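Local coordinates for fervidolysin (Fervidobacterium pennivorans, PDB 1R6V), which degrades keratin into peptides as a subtilisin-like serine protease, allowing its bacterium to grow on native feathers, at residues V452-A457 against L550-N555; F461-V466 against G503-W508. The protein carries 1 engineered substitution. All blocks are in the same frame, centred on the assembly; numbering follows the deposited sequence.

Contact 1: residues V452-A457 against L550-N555; sequences VVVTDA and LNVNFN
Leu550 pairs with Val452 at the start of a parallel strand ladder in the first beta-sandwich domain, where strand 549-553 is the outermost member of its sheet. Leu550 O accepts the N-H of Val453 at 2.9 Å, while Leu550 CB lies alongside Val452 CG2 on the face turned to the sandwich interior, where Leu550 also meets Phe538 and Phe541 of the facing sheet. Asn551 sits on the other face next to Val453. The ladder continues at Val552, whose N-H points almost straight at Val453 O (171° at the hydrogen). Val552 O in turn receives Thr455 N at 2.9 Å. On the inner face, Val552 CG2 approaches Val452 CG1 and Val552 CB approaches Val454 CG2, so three valines form an apolar patch. Asn553 returns to the outer face with its side chain beside that of Thr455. Phe554 N then gives the last rung, to Thr455 O at 2.9 Å. The Phe554 ring swings inward, CG anti to the carbonyl carbon (chi1 -85°), and Phe669 of the second beta-sandwich domain meets it edge-to-face. Val454 CG1 completes a CH-pi contact, 3.8 Å from the Phe554 ring centroid and only 6° off the ring normal.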
loop_
_atom_site.group_PDB
_atom_site.type_symbol
_atom_site.label_atom_id
_atom_site.label_comp_id
_atom_site.label_asym_id
_atom_site.label_seq_id
_atom_site.Cartn_x
_atom_site.Cartn_y
_atom_site.Cartn_z
ATOM N N VAL A 452 4.505 3.375 15.103
ATOM C CA VAL A 452 5.824 2.921 15.513
ATOM C C VAL A 452 6.719 3.986 14.879
ATOM O O VAL A 452 6.657 4.221 13.673
ATOM C CB VAL A 452 6.177 1.497 14.986
ATOM C CG1 VAL A 452 7.621 1.141 15.377
ATOM C CG2 VAL A 452 5.221 0.454 15.609
ATOM N N VAL A 453 7.496 4.666 15.712
ATOM C CA VAL A 453 8.386 5.729 15.252
ATOM C C VAL A 453 9.824 5.267 15.446
ATOM O O VAL A 453 10.258 5.066 16.577
ATOM C CB VAL A 453 8.176 7.023 16.067
ATOM C CG1 VAL A 453 8.966 8.167 15.438
ATOM C CG2 VAL A 453 6.685 7.376 16.133
ATOM N N VAL A 454 10.556 5.096 14.345
ATOM C CA VAL A 454 11.957 4.641 14.402
ATOM C C VAL A 454 12.862 5.834 14.100
ATOM O O VAL A 454 12.682 6.498 13.087
ATOM C CB VAL A 454 12.219 3.528 13.353
ATOM C CG1 VAL A 454 13.633 2.940 13.528
ATOM C CG2 VAL A 454 11.164 2.429 13.483
ATOM N N THR A 455 13.828 6.102 14.979
ATOM C CA THR A 455 14.742 7.232 14.797
ATOM C C THR A 455 16.169 6.769 15.037
ATOM O O THR A 455 16.394 5.603 15.349
ATOM C CB THR A 455 14.468 8.359 15.810
ATOM O OG1 THR A 455 14.620 7.842 17.138
ATOM C CG2 THR A 455 13.063 8.908 15.647
ATOM N N ASP A 456 17.124 7.683 14.882
ATOM C CA ASP A 456 18.516 7.341 15.146
ATOM C C ASP A 456 18.675 7.300 16.665
ATOM O O ASP A 456 17.708 7.509 17.402
ATOM C CB ASP A 456 19.486 8.353 14.499
ATOM C CG ASP A 456 19.191 9.792 14.865
ATOM O OD1 ASP A 456 18.411 10.053 15.797
ATOM O OD2 ASP A 456 19.770 10.687 14.214
ATOM N N ALA A 457 19.888 7.032 17.133
ATOM C CA ALA A 457 20.162 6.905 18.566
ATOM C C ALA A 457 19.674 8.037 19.466
ATOM O O ALA A 457 19.087 7.782 20.520
ATOM C CB ALA A 457 21.658 6.682 18.779
ATOM N N LEU A 550 4.931 3.346 19.808
ATOM C CA LEU A 550 6.126 2.602 20.203
ATOM C C LEU A 550 7.284 3.353 19.557
ATOM O O LEU A 550 7.283 3.561 18.345
ATOM C CB LEU A 550 6.088 1.176 19.650
ATOM C CG LEU A 550 6.972 0.073 20.252
ATOM C CD1 LEU A 550 7.481 -0.799 19.137
ATOM C CD2 LEU A 550 8.118 0.632 21.057
ATOM N N ASN A 551 8.253 3.771 20.367
ATOM C CA ASN A 551 9.408 4.500 19.855
ATOM C C ASN A 551 10.597 3.559 19.828
ATOM O O ASN A 551 10.871 2.870 20.808
ATOM C CB ASN A 551 9.741 5.702 20.750
ATOM C CG ASN A 551 8.587 6.672 20.880
ATOM O OD1 ASN A 551 8.130 7.243 19.894
ATOM N ND2 ASN A 551 8.103 6.859 22.108
ATOM N N VAL A 552 11.299 3.536 18.699
ATOM C CA VAL A 552 12.459 2.675 18.531
ATOM C C VAL A 552 13.661 3.551 18.183
ATOM O O VAL A 552 13.573 4.435 17.328
ATOM C CB VAL A 552 12.216 1.648 17.392
ATOM C CG1 VAL A 552 13.428 0.751 17.231
ATOM C CG2 VAL A 552 10.974 0.814 17.693
ATOM N N ASN A 553 14.776 3.324 18.869
ATOM C CA ASN A 553 15.982 4.100 18.614
ATOM C C ASN A 553 17.087 3.188 18.110
ATOM O O ASN A 553 17.588 2.335 18.844
ATOM C CB ASN A 553 16.431 4.812 19.892
ATOM C CG ASN A 553 15.438 5.858 20.351
ATOM O OD1 ASN A 553 15.352 6.942 19.777
ATOM N ND2 ASN A 553 14.672 5.534 21.381
ATOM N N PHE A 554 17.452 3.360 16.845
ATOM C CA PHE A 554 18.509 2.565 16.243
ATOM C C PHE A 554 19.865 3.121 16.679
ATOM O O PHE A 554 19.981 4.292 17.051
ATOM C CB PHE A 554 18.412 2.632 14.704
ATOM C CG PHE A 554 17.457 1.630 14.093
ATOM C CD1 PHE A 554 16.813 0.678 14.878
ATOM C CD2 PHE A 554 17.240 1.612 12.719
ATOM C CE1 PHE A 554 15.975 -0.281 14.311
ATOM C CE2 PHE A 554 16.404 0.653 12.141
ATOM C CZ PHE A 554 15.768 -0.297 12.938
ATOM N N ASN A 555 20.875 2.260 16.652
ATOM C CA ASN A 555 22.247 2.649 16.969
ATOM C C ASN A 555 23.160 1.799 16.090
ATOM O O ASN A 555 22.743 0.772 15.565
ATOM C CB ASN A 555 22.587 2.432 18.457
ATOM C CG ASN A 555 22.418 0.986 18.905
ATOM O OD1 ASN A 555 23.003 0.070 18.341
ATOM N ND2 ASN A 555 21.611 0.784 19.938
#

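Contact 2: residues F461-V466 against G503-W508; sequences FGVPTV and GGPDHW
Val463 and Pro505 make the apolar end of a buried contact in the first beta-sandwich domain, where the loop leading into strand 466-471 packs against Gly503-Asp506. Here the fit is tight: Val463 CG1 lies 3.6 Å from Pro505 CG, the two side chains crossing at a slant, and Phe669 of the second beta-sandwich domain touches both. Val466 closes the same end with its CG1 branch anti to the backbone N (chi1 169°), which brings that methyl against Gly503 O. Polar and looser is the other end, around Thr465. A positive phi (65°) turns its backbone, and its hydroxyl stands between N and the carbonyl carbon (chi1 77°), with Thr465 OG1 directed to Pro464 O at a separation doubtfully short for a hydrogen bond. The same OG1 accepts Asp506 N at 3.1 Å, while the bond from Asp506 N to Thr465 O is weak. Asp506 itself is partly exposed and its carboxylate leads away from the loop, with a long, weak ion pair to Lys481. An ordered water spans this side, lying doubtfully close to Asp506 O and donating to Thr465 OG1 at 2.8 Å.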
loop_
_atom_site.group_PDB
_atom_site.type_symbol
_atom_site.label_atom_id
_atom_site.label_comp_id
_atom_site.label_asym_id
_atom_site.label_seq_id
_atom_site.Cartn_x
_atom_site.Cartn_y
_atom_site.Cartn_z
ATOM N N PHE A 461 16.589 12.165 13.997
ATOM C CA PHE A 461 16.070 11.954 12.656
ATOM C C PHE A 461 15.305 10.650 12.510
ATOM O O PHE A 461 15.717 9.620 13.031
ATOM C CB PHE A 461 17.215 11.957 11.636
ATOM C CG PHE A 461 17.856 13.301 11.438
ATOM C CD1 PHE A 461 18.965 13.679 12.189
ATOM C CD2 PHE A 461 17.345 14.190 10.498
ATOM C CE1 PHE A 461 19.558 14.927 12.001
ATOM C CE2 PHE A 461 17.931 15.441 10.303
ATOM C CZ PHE A 461 19.039 15.809 11.056
ATOM N N GLY A 462 14.182 10.695 11.796
ATOM C CA GLY A 462 13.431 9.476 11.576
ATOM C C GLY A 462 14.141 8.624 10.528
ATOM O O GLY A 462 14.766 9.156 9.604
ATOM N N VAL A 463 14.037 7.305 10.649
ATOM C CA VAL A 463 14.681 6.390 9.706
ATOM C C VAL A 463 13.624 5.863 8.739
ATOM O O VAL A 463 12.672 5.185 9.137
ATOM C CB VAL A 463 15.333 5.181 10.433
ATOM C CG1 VAL A 463 16.147 4.364 9.456
ATOM C CG2 VAL A 463 16.192 5.661 11.588
ATOM N N PRO A 464 13.778 6.167 7.448
ATOM C CA PRO A 464 12.821 5.718 6.437
ATOM C C PRO A 464 13.020 4.304 5.898
ATOM O O PRO A 464 14.134 3.780 5.869
ATOM C CB PRO A 464 12.965 6.776 5.345
ATOM C CG PRO A 464 14.417 7.110 5.407
ATOM C CD PRO A 464 14.735 7.143 6.888
ATOM N N THR A 465 11.908 3.717 5.460
ATOM C CA THR A 465 11.855 2.376 4.879
ATOM C C THR A 465 12.213 1.238 5.826
ATOM O O THR A 465 12.712 0.194 5.403
ATOM C CB THR A 465 12.721 2.253 3.585
ATOM O OG1 THR A 465 14.111 2.155 3.921
ATOM C CG2 THR A 465 12.505 3.469 2.688
ATOM N N VAL A 466 11.974 1.453 7.112
ATOM C CA VAL A 466 12.212 0.413 8.104
ATOM C C VAL A 466 10.921 -0.407 8.118
ATOM O O VAL A 466 9.816 0.155 8.134
ATOM C CB VAL A 466 12.474 1.031 9.490
ATOM C CG1 VAL A 466 12.443 -0.056 10.570
ATOM C CG2 VAL A 466 13.839 1.721 9.489
ATOM N N GLY A 503 12.852 -3.787 11.279
ATOM C CA GLY A 503 14.071 -4.076 10.533
ATOM C C GLY A 503 14.645 -2.896 9.763
ATOM O O GLY A 503 13.927 -2.274 8.981
ATOM N N GLY A 504 15.943 -2.652 9.986
ATOM C CA GLY A 504 16.743 -1.565 9.417
ATOM C C GLY A 504 16.356 -1.050 8.066
ATOM O O GLY A 504 15.530 -1.682 7.414
ATOM N N PRO A 505 16.954 0.065 7.590
ATOM C CA PRO A 505 16.520 0.523 6.264
ATOM C C PRO A 505 16.579 -0.606 5.252
ATOM O O PRO A 505 17.444 -1.471 5.336
ATOM C CB PRO A 505 17.498 1.658 5.936
ATOM C CG PRO A 505 17.923 2.166 7.296
ATOM C CD PRO A 505 18.080 0.878 8.088
ATOM N N ASP A 506 15.655 -0.516 4.321
ATOM C CA ASP A 506 15.554 -1.529 3.286
ATOM C C ASP A 506 16.655 -1.340 2.247
ATOM O O ASP A 506 16.691 -0.331 1.554
ATOM C CB ASP A 506 14.180 -1.424 2.624
ATOM C CG ASP A 506 13.937 -2.504 1.596
ATOM O OD1 ASP A 506 14.719 -3.478 1.535
ATOM O OD2 ASP A 506 12.944 -2.381 0.851
ATOM N N HIS A 507 17.587 -2.398 2.114
ATOM C CA HIS A 507 18.671 -2.295 1.148
ATOM C C HIS A 507 18.283 -3.061 -0.111
ATOM O O HIS A 507 18.862 -4.109 -0.404
ATOM C CB HIS A 507 19.958 -2.877 1.743
ATOM C CG HIS A 507 19.730 -4.066 2.626
ATOM N ND1 HIS A 507 19.135 -3.969 3.865
ATOM C CD2 HIS A 507 20.012 -5.379 2.446
ATOM C CE1 HIS A 507 19.062 -5.168 4.414
ATOM N NE2 HIS A 507 19.586 -6.042 3.573
ATOM N N TRP A 508 17.305 -2.539 -0.849
ATOM C CA TRP A 508 16.822 -3.188 -2.071
ATOM C C TRP A 508 17.640 -2.847 -3.304
ATOM O O TRP A 508 17.482 -3.471 -4.353
ATOM C CB TRP A 508 15.369 -2.798 -2.352
ATOM C CG TRP A 508 15.158 -1.313 -2.535
ATOM C CD1 TRP A 508 14.932 -0.400 -1.554
ATOM C CD2 TRP A 508 15.155 -0.576 -3.775
ATOM N NE1 TRP A 508 14.786 0.856 -2.091
ATOM C CE2 TRP A 508 14.919 0.778 -3.453
ATOM C CE3 TRP A 508 15.331 -0.932 -5.121
ATOM C CZ2 TRP A 508 14.850 1.787 -4.432
ATOM C CZ3 TRP A 508 15.264 0.070 -6.096
ATOM C CH2 TRP A 508 15.025 1.414 -5.743
HETATM O O HOH W 1 15.546 1.843 1.552
#

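How the contacts relate
Both contacts belong to one beta-sandwich domain, contact 2 being nested in the chain between the strands that contact 1 joins. Contact 1 is a regular ladder at the edge of one sheet, with an apolar inner face and a more polar, more exposed outer one; contact 2 is more deeply buried but irregular, relying on a threonine hydroxyl and a water where the other uses repeating backbone bonds. The two touch directly: Val454 O lies 2.9 Å from Val463 N, a probable hydrogen bond, and Phe554 CE2 packs 3.5 Å from Gly504 CA. Val466 of contact 2 also packs on Val454 and Phe554, so the apolar sides of the two contacts merge inside the sandwich.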